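Local coordinates for aminoacyl carrier protein (Agrobacterium tumefaciens, PDB 4H2W) that carries alanine, glycine or serine as a thioester on its 4'-phosphopantetheine arm after being charged by a partner ligase, at residues C[21-26]-C[86-90]. Residues are numbered along the deposited sequence; the frame is centred on the assembly and turned at random.
Sequences MNATIR and IKAIE
I25 packs against helix 86-94 with its CD1 methyl, which lies 3.7 Å from I89 CG2 and 3.6 Å from E90 CA, so that it reaches the backbone itself; this buried apolar side is tight, whereas the contact slackens toward M21. A chi1 of -69° sets the CG2 branch of I25 anti to the backbone N, and that methyl touches both I89 CG2 and, at 4.2 Å, I86 CG2. Helices 21-32 and 86-94 are the first and last of the carrier-protein helical bundle; the axes of 21-26 and 86-90 approach to 10.1 Å, with 118° between their N-to-C directions, and helix 55-68 contributes I65, which touches both I25 and I89. Beside the packed isoleucines runs a polar but well-held border. N22 ND2 donates to E90 OE1 over 2.7 Å, nearly along the C-O axis, with amide and carboxylate planes perpendicular. The other end of the amide is also held: N22 OD1 accepts from R26 NE at 2.9 Å, which helps fix the rotation of the group. From the packed part, I86 CD1 sits over the centre of the R26 guanidinium, 3.5 Å from CZ, while D44 forms a salt bridge with R26 NH2. At the loose, partly exposed margin, M21 SD merely brushes E90 CG, at 4.1 Å.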
loop_
_atom_site.group_PDB
_atom_site.type_symbol
_atom_site.label_atom_id
_atom_site.label_comp_id
_atom_site.label_asym_id
_atom_site.label_seq_id
_atom_site.Cartn_x
_atom_site.Cartn_y
_atom_site.Cartn_z
ATOM N N MET C 21 41.993 -23.113 -20.703
ATOM C CA MET C 21 41.290 -21.963 -20.149
ATOM C C MET C 21 40.361 -21.355 -21.188
ATOM O O MET C 21 39.246 -20.955 -20.870
ATOM C CB MET C 21 42.287 -20.915 -19.665
ATOM C CG MET C 21 41.645 -19.620 -19.204
ATOM S SD MET C 21 42.869 -18.435 -18.624
ATOM C CE MET C 21 43.475 -19.267 -17.159
ATOM N N ASN C 22 40.819 -21.302 -22.435
ATOM C CA ASN C 22 39.972 -20.834 -23.519
ATOM C C ASN C 22 38.725 -21.702 -23.646
ATOM O O ASN C 22 37.604 -21.194 -23.741
ATOM C CB ASN C 22 40.738 -20.818 -24.846
ATOM C CG ASN C 22 39.953 -20.147 -25.961
ATOM O OD1 ASN C 22 39.068 -20.754 -26.571
ATOM N ND2 ASN C 22 40.269 -18.884 -26.226
ATOM N N ALA C 23 38.926 -23.016 -23.638
ATOM C CA ALA C 23 37.821 -23.955 -23.809
ATOM C C ALA C 23 36.854 -23.929 -22.619
ATOM O O ALA C 23 35.640 -24.050 -22.797
ATOM C CB ALA C 23 38.354 -25.361 -24.043
ATOM N N THR C 24 37.399 -23.778 -21.415
ATOM C CA THR C 24 36.569 -23.702 -20.219
ATOM C C THR C 24 35.627 -22.509 -20.350
ATOM O O THR C 24 34.412 -22.654 -20.218
ATOM C CB THR C 24 37.409 -23.564 -18.931
ATOM O OG1 THR C 24 38.125 -22.325 -18.953
ATOM C CG2 THR C 24 38.408 -24.708 -18.800
ATOM N N ILE C 25 36.198 -21.343 -20.652
ATOM C CA ILE C 25 35.424 -20.116 -20.837
ATOM C C ILE C 25 34.314 -20.301 -21.855
ATOM O O ILE C 25 33.177 -19.889 -21.633
ATOM C CB ILE C 25 36.319 -18.949 -21.278
ATOM C CG1 ILE C 25 37.232 -18.531 -20.131
ATOM C CG2 ILE C 25 35.480 -17.771 -21.716
ATOM C CD1 ILE C 25 38.286 -17.551 -20.544
ATOM N N ARG C 26 34.643 -20.960 -22.959
ATOM C CA ARG C 26 33.672 -21.201 -24.022
ATOM C C ARG C 26 32.507 -22.084 -23.578
ATOM O O ARG C 26 31.371 -21.898 -24.025
ATOM C CB ARG C 26 34.372 -21.800 -25.242
ATOM C CG ARG C 26 35.330 -20.829 -25.910
ATOM C CD ARG C 26 36.053 -21.448 -27.093
ATOM N NE ARG C 26 36.595 -20.406 -27.959
ATOM C CZ ARG C 26 35.929 -19.879 -28.981
ATOM N NH1 ARG C 26 34.708 -20.315 -29.270
ATOM N NH2 ARG C 26 36.484 -18.924 -29.718
ATOM N N ILE C 86 35.520 -13.290 -25.702
ATOM C CA ILE C 86 36.196 -14.432 -25.096
ATOM C C ILE C 86 37.644 -14.089 -24.749
ATOM O O ILE C 86 38.130 -14.399 -23.656
ATOM C CB ILE C 86 36.144 -15.641 -26.049
ATOM C CG1 ILE C 86 34.689 -16.052 -26.280
ATOM C CG2 ILE C 86 36.972 -16.801 -25.510
ATOM C CD1 ILE C 86 34.504 -17.059 -27.371
ATOM N N LYS C 87 38.314 -13.418 -25.684
ATOM C CA LYS C 87 39.697 -12.995 -25.497
ATOM C C LYS C 87 39.810 -11.985 -24.355
ATOM O O LYS C 87 40.722 -12.066 -23.525
ATOM C CB LYS C 87 40.246 -12.399 -26.798
ATOM C CG LYS C 87 41.663 -11.866 -26.684
ATOM N N ALA C 88 38.883 -11.031 -24.325
ATOM C CA ALA C 88 38.819 -10.066 -23.231
ATOM C C ALA C 88 38.624 -10.799 -21.909
ATOM O O ALA C 88 39.292 -10.502 -20.918
ATOM C CB ALA C 88 37.689 -9.074 -23.462
ATOM N N ILE C 89 37.716 -11.771 -21.906
ATOM C CA ILE C 89 37.505 -12.609 -20.726
ATOM C C ILE C 89 38.771 -13.380 -20.361
ATOM O O ILE C 89 39.222 -13.345 -19.210
ATOM C CB ILE C 89 36.365 -13.615 -20.937
ATOM C CG1 ILE C 89 35.042 -12.887 -21.156
ATOM C CG2 ILE C 89 36.254 -14.543 -19.739
ATOM C CD1 ILE C 89 33.923 -13.785 -21.615
ATOM N N GLU C 90 39.342 -14.072 -21.348
ATOM C CA GLU C 90 40.558 -14.853 -21.131
ATOM C C GLU C 90 41.676 -13.975 -20.583
ATOM O O GLU C 90 42.311 -14.317 -19.581
ATOM C CB GLU C 90 41.004 -15.557 -22.421
ATOM C CG GLU C 90 42.056 -16.641 -22.189
ATOM C CD GLU C 90 42.586 -17.258 -23.478
ATOM O OE1 GLU C 90 41.777 -17.697 -24.325
ATOM O OE2 GLU C 90 43.824 -17.303 -23.639
#